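Local coordinates for hypothetical protein XAC2396 (Xanthomonas axonopodis pv. citri, PDB 2G3W), which is of unknown function but has a compact fold built around a variation of the PD-(D/E)XK nuclease motif, at residues T4-D16 with N24-D37. Sequence-based numbering, arbitrary orientation.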
loop_
_atom_site.group_PDB
_atom_site.type_symbol
_atom_site.label_atom_id
_atom_site.label_comp_id
_atom_site.label_asym_id
_atom_site.label_seq_id
_atom_site.Cartn_x
_atom_site.Cartn_y
_atom_site.Cartn_z
ATOM N N THR A 4 5.387 -35.555 -16.137
ATOM C CA THR A 4 4.155 -35.231 -16.934
ATOM C C THR A 4 3.429 -33.941 -16.498
ATOM O O THR A 4 2.616 -33.975 -15.571
ATOM C CB THR A 4 3.116 -36.405 -16.920
ATOM O OG1 THR A 4 3.225 -37.149 -15.693
ATOM C CG2 THR A 4 3.312 -37.337 -18.111
ATOM N N ALA A 5 3.696 -32.827 -17.190
ATOM C CA ALA A 5 2.892 -31.594 -17.025
ATOM C C ALA A 5 1.444 -31.784 -17.515
ATOM O O ALA A 5 1.181 -32.628 -18.354
ATOM C CB ALA A 5 3.551 -30.405 -17.745
ATOM N N THR A 6 0.504 -31.025 -16.958
ATOM C CA THR A 6 -0.887 -31.094 -17.414
ATOM C C THR A 6 -1.366 -29.691 -17.742
ATOM O O THR A 6 -1.117 -28.740 -16.973
ATOM C CB THR A 6 -1.851 -31.732 -16.362
ATOM O OG1 THR A 6 -1.997 -30.861 -15.255
ATOM C CG2 THR A 6 -1.333 -33.078 -15.832
ATOM N N VAL A 7 -2.070 -29.576 -18.865
ATOM C CA VAL A 7 -2.535 -28.297 -19.388
ATOM C C VAL A 7 -3.942 -27.984 -18.927
ATOM O O VAL A 7 -4.845 -28.810 -19.043
ATOM C CB VAL A 7 -2.554 -28.267 -20.941
ATOM C CG1 VAL A 7 -2.924 -26.880 -21.430
ATOM C CG2 VAL A 7 -1.224 -28.697 -21.518
ATOM N N ARG A 8 -4.125 -26.768 -18.438
ATOM C CA ARG A 8 -5.420 -26.306 -17.989
ATOM C C ARG A 8 -5.869 -25.134 -18.837
ATOM O O ARG A 8 -5.047 -24.343 -19.286
ATOM C CB ARG A 8 -5.332 -25.877 -16.525
ATOM C CG ARG A 8 -4.636 -26.942 -15.693
ATOM C CD ARG A 8 -5.145 -26.963 -14.317
ATOM N NE ARG A 8 -4.544 -27.997 -13.483
ATOM C CZ ARG A 8 -5.239 -28.975 -12.923
ATOM N NH1 ARG A 8 -6.551 -29.074 -13.138
ATOM N NH2 ARG A 8 -4.630 -29.849 -12.133
ATOM N N ARG A 9 -7.182 -25.027 -19.017
ATOM C CA ARG A 9 -7.788 -23.885 -19.669
ATOM C C ARG A 9 -8.383 -22.962 -18.615
ATOM O O ARG A 9 -8.972 -23.413 -17.632
ATOM C CB ARG A 9 -8.883 -24.331 -20.641
ATOM C CG ARG A 9 -8.411 -25.015 -21.931
ATOM C CD ARG A 9 -9.627 -25.233 -22.861
ATOM N NE ARG A 9 -9.300 -25.754 -24.194
ATOM C CZ ARG A 9 -9.566 -26.989 -24.612
ATOM N NH1 ARG A 9 -10.166 -27.869 -23.816
ATOM N NH2 ARG A 9 -9.243 -27.347 -25.848
ATOM N N ALA A 10 -8.253 -21.658 -18.834
ATOM C CA ALA A 10 -8.864 -20.693 -17.933
ATOM C C ALA A 10 -9.453 -19.552 -18.727
ATOM O O ALA A 10 -8.770 -18.946 -19.538
ATOM C CB ALA A 10 -7.848 -20.182 -16.946
ATOM N N GLU A 11 -10.734 -19.281 -18.510
ATOM C CA GLU A 11 -11.371 -18.109 -19.095
ATOM C C GLU A 11 -11.589 -17.097 -17.973
ATOM O O GLU A 11 -12.198 -17.420 -16.937
ATOM C CB GLU A 11 -12.688 -18.471 -19.762
ATOM C CG GLU A 11 -12.628 -19.718 -20.662
ATOM C CD GLU A 11 -11.874 -19.506 -21.989
ATOM O OE1 GLU A 11 -12.012 -18.421 -22.612
ATOM O OE2 GLU A 11 -11.156 -20.443 -22.419
ATOM N N LEU A 12 -11.070 -15.889 -18.168
ATOM C CA LEU A 12 -11.212 -14.833 -17.167
ATOM C C LEU A 12 -12.022 -13.662 -17.704
ATOM O O LEU A 12 -11.655 -13.047 -18.713
ATOM C CB LEU A 12 -9.835 -14.339 -16.696
ATOM C CG LEU A 12 -8.805 -15.342 -16.152
ATOM C CD1 LEU A 12 -7.484 -14.659 -15.841
ATOM C CD2 LEU A 12 -9.352 -16.049 -14.920
ATOM N N GLN A 13 -13.143 -13.383 -17.046
ATOM C CA GLN A 13 -13.885 -12.165 -17.279
ATOM C C GLN A 13 -13.576 -11.206 -16.137
ATOM O O GLN A 13 -14.049 -11.386 -15.012
ATOM C CB GLN A 13 -15.383 -12.432 -17.394
ATOM C CG GLN A 13 -16.161 -11.250 -17.982
ATOM C CD GLN A 13 -15.768 -10.917 -19.417
ATOM O OE1 GLN A 13 -16.141 -11.617 -20.357
ATOM N NE2 GLN A 13 -15.038 -9.826 -19.588
ATOM N N ILE A 14 -12.765 -10.201 -16.453
ATOM C CA ILE A 14 -12.152 -9.300 -15.467
ATOM C C ILE A 14 -12.886 -7.955 -15.431
ATOM O O ILE A 14 -13.189 -7.365 -16.465
ATOM C CB ILE A 14 -10.650 -9.103 -15.751
ATOM C CG1 ILE A 14 -9.947 -10.462 -15.825
ATOM C CG2 ILE A 14 -9.983 -8.177 -14.679
ATOM C CD1 ILE A 14 -8.441 -10.369 -15.944
ATOM N N SER A 15 -13.203 -7.519 -14.216
ATOM C CA SER A 15 -13.810 -6.225 -13.963
ATOM C C SER A 15 -12.973 -5.545 -12.901
ATOM O O SER A 15 -13.182 -5.737 -11.697
ATOM C CB SER A 15 -15.240 -6.394 -13.477
ATOM O OG SER A 15 -16.040 -6.923 -14.505
ATOM N N ASP A 16 -12.004 -4.766 -13.356
ATOM C CA ASP A 16 -11.095 -4.097 -12.447
ATOM C C ASP A 16 -11.488 -2.628 -12.353
ATOM O O ASP A 16 -11.151 -1.836 -13.230
ATOM C CB ASP A 16 -9.651 -4.243 -12.933
ATOM C CG ASP A 16 -8.629 -3.740 -11.912
ATOM O OD1 ASP A 16 -8.932 -2.874 -11.068
ATOM O OD2 ASP A 16 -7.492 -4.230 -11.948
ATOM N N ASN A 24 -11.707 -9.793 -21.527
ATOM C CA ASN A 24 -11.827 -11.245 -21.479
ATOM C C ASN A 24 -10.566 -11.946 -21.979
ATOM O O ASN A 24 -10.036 -11.602 -23.046
ATOM C CB ASN A 24 -13.021 -11.734 -22.295
ATOM C CG ASN A 24 -13.381 -13.173 -21.973
ATOM O OD1 ASN A 24 -12.913 -14.114 -22.627
ATOM N ND2 ASN A 24 -14.192 -13.354 -20.936
ATOM N N HIS A 25 -10.122 -12.944 -21.211
ATOM C CA HIS A 25 -8.900 -13.684 -21.502
ATOM C C HIS A 25 -9.123 -15.189 -21.538
ATOM O O HIS A 25 -9.568 -15.783 -20.558
ATOM C CB HIS A 25 -7.813 -13.360 -20.461
ATOM C CG HIS A 25 -7.320 -11.957 -20.542
ATOM N ND1 HIS A 25 -6.268 -11.589 -21.352
ATOM C CD2 HIS A 25 -7.769 -10.819 -19.962
ATOM C CE1 HIS A 25 -6.057 -10.288 -21.224
ATOM N NE2 HIS A 25 -6.955 -9.799 -20.386
ATOM N N SER A 26 -8.798 -15.778 -22.686
ATOM C CA SER A 26 -8.779 -17.210 -22.864
ATOM C C SER A 26 -7.357 -17.697 -22.666
ATOM O O SER A 26 -6.485 -17.448 -23.505
ATOM C CB SER A 26 -9.267 -17.556 -24.275
ATOM O OG SER A 26 -9.413 -18.946 -24.416
ATOM N N LEU A 27 -7.119 -18.375 -21.544
ATOM C CA LEU A 27 -5.778 -18.775 -21.169
ATOM C C LEU A 27 -5.570 -20.292 -21.170
ATOM O O LEU A 27 -6.514 -21.054 -21.000
ATOM C CB LEU A 27 -5.454 -18.239 -19.757
ATOM C CG LEU A 27 -5.518 -16.716 -19.581
ATOM C CD1 LEU A 27 -5.147 -16.396 -18.175
ATOM C CD2 LEU A 27 -4.608 -15.974 -20.550
ATOM N N THR A 28 -4.304 -20.675 -21.322
ATOM C CA THR A 28 -3.809 -22.033 -21.236
ATOM C C THR A 28 -2.620 -22.001 -20.306
ATOM O O THR A 28 -1.749 -21.123 -20.440
ATOM C CB THR A 28 -3.392 -22.487 -22.662
ATOM O OG1 THR A 28 -4.546 -23.032 -23.313
ATOM C CG2 THR A 28 -2.252 -23.499 -22.653
ATOM N N LEU A 29 -2.610 -22.908 -19.321
ATOM C CA LEU A 29 -1.531 -23.000 -18.335
ATOM C C LEU A 29 -1.025 -24.407 -18.263
ATOM O O LEU A 29 -1.811 -25.342 -18.052
ATOM C CB LEU A 29 -1.991 -22.566 -16.924
ATOM C CG LEU A 29 -2.438 -21.138 -16.660
ATOM C CD1 LEU A 29 -3.944 -21.048 -16.918
ATOM C CD2 LEU A 29 -2.109 -20.792 -15.203
ATOM N N ALA A 30 0.278 -24.567 -18.484
ATOM C CA ALA A 30 0.916 -25.874 -18.348
ATOM C C ALA A 30 1.316 -25.998 -16.890
ATOM O O ALA A 30 2.125 -25.232 -16.432
ATOM C CB ALA A 30 2.149 -25.974 -19.233
ATOM N N GLN A 31 0.754 -26.953 -16.165
ATOM C CA GLN A 31 1.124 -27.152 -14.755
ATOM C C GLN A 31 2.316 -28.108 -14.633
ATOM O O GLN A 31 2.194 -29.298 -14.905
ATOM C CB GLN A 31 -0.045 -27.709 -13.947
ATOM C CG GLN A 31 0.282 -27.856 -12.455
ATOM C CD GLN A 31 -0.949 -28.143 -11.607
ATOM O OE1 GLN A 31 -2.049 -28.302 -12.128
ATOM N NE2 GLN A 31 -0.765 -28.198 -10.288
ATOM N N HIS A 32 3.460 -27.566 -14.233
ATOM C CA HIS A 32 4.701 -28.346 -14.073
ATOM C C HIS A 32 4.460 -29.450 -13.039
ATOM O O HIS A 32 3.683 -29.252 -12.111
ATOM C CB HIS A 32 5.827 -27.397 -13.613
ATOM C CG HIS A 32 7.171 -28.056 -13.475
ATOM N ND1 HIS A 32 8.097 -28.091 -14.497
ATOM C CD2 HIS A 32 7.748 -28.690 -12.424
ATOM C CE1 HIS A 32 9.178 -28.733 -14.087
ATOM N NE2 HIS A 32 8.991 -29.109 -12.833
ATOM N N PRO A 33 5.095 -30.625 -13.206
ATOM C CA PRO A 33 4.945 -31.665 -12.182
ATOM C C PRO A 33 5.324 -31.221 -10.757
ATOM O O PRO A 33 4.768 -31.746 -9.810
ATOM C CB PRO A 33 5.866 -32.784 -12.682
ATOM C CG PRO A 33 5.967 -32.557 -14.135
ATOM C CD PRO A 33 5.927 -31.085 -14.334
ATOM N N SER A 34 6.228 -30.250 -10.605
ATOM C CA SER A 34 6.589 -29.733 -9.268
ATOM C C SER A 34 5.713 -28.567 -8.764
ATOM O O SER A 34 5.899 -28.059 -7.623
ATOM C CB SER A 34 8.087 -29.361 -9.210
ATOM O OG SER A 34 8.911 -30.513 -9.349
ATOM N N GLU A 35 4.744 -28.148 -9.583
ATOM C CA GLU A 35 3.883 -27.004 -9.255
ATOM C C GLU A 35 2.587 -27.485 -8.637
ATOM O O GLU A 35 1.857 -28.261 -9.258
ATOM C CB GLU A 35 3.592 -26.184 -10.523
ATOM C CG GLU A 35 2.674 -24.960 -10.331
ATOM C CD GLU A 35 2.623 -24.112 -11.595
ATOM O OE1 GLU A 35 2.673 -24.724 -12.678
ATOM O OE2 GLU A 35 2.555 -22.852 -11.529
ATOM N N THR A 36 2.299 -27.027 -7.420
ATOM C CA THR A 36 1.073 -27.435 -6.711
ATOM C C THR A 36 -0.126 -26.782 -7.356
ATOM O O THR A 36 0.017 -25.763 -8.066
ATOM C CB THR A 36 1.067 -26.995 -5.228
ATOM O OG1 THR A 36 1.310 -25.577 -5.141
ATOM C CG2 THR A 36 2.102 -27.769 -4.414
ATOM N N ASP A 37 -1.309 -27.326 -7.082
ATOM C CA ASP A 37 -2.574 -26.671 -7.473
ATOM C C ASP A 37 -2.679 -25.234 -6.951
ATOM O O ASP A 37 -3.085 -24.321 -7.671
ATOM C CB ASP A 37 -3.755 -27.494 -6.963
ATOM C CG ASP A 37 -3.891 -28.813 -7.670
ATOM O OD1 ASP A 37 -3.164 -29.099 -8.655
ATOM O OD2 ASP A 37 -4.758 -29.577 -7.247
HETATM O O HOH W 1 -8.579 -21.030 -22.920
#
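R8 and Q31 meet on the face of the sheet shared by T6, R8, A10, L12, H25, L27 and L29. The arginine comes side-on: NE reaches Q31 OE1 at 2.9 Å and NH2 the same oxygen at 3.0 Å, with OE1 almost in the guanidinium plane. The two flat groups are turned 49° apart. CG of Q31 stands anti to the backbone N (chi1 -177°) and the chain runs straight on, which lifts the amide off the sheet to where the chain returns through E35 and D37. There NE2 donates nearly straight to E35 O at 2.8 Å, from above the carbonyl plane, and to D37 OD1 at 3.0 Å, on its anti lone pair. Three groups thus fix the amide's rotation. R8 NH2 and D37 OD1 form a long salt bridge, by charge alone, since the carboxylate oxygen lies well out of the guanidinium plane.

Further along, A10 CB sits against L29 CD1, and L12 and L27 cross at about a right angle, CD1 to CD1 at 3.7 Å. Helix 37-49 covers the patch: L44 touches A10 and L27, and F47 meets the H25 ring edge-to-face, while H25 NE2 and Y21 OH are hydrogen-bonded.

On the other face, one water bridges E11 OE2, S26 OG and L27 O, and N24 ND2 reaches Q13 OE1 at 2.7 Å from above the carbonyl plane.

Paired backbone bonds at T6-Q31, R8-L29, A10-L27 and L12-H25 make this an antiparallel beta hairpin; strand 21-31 is outermost in the chain's mixed sheet, and strand 6-16 joins it to the parallel strand 149-157.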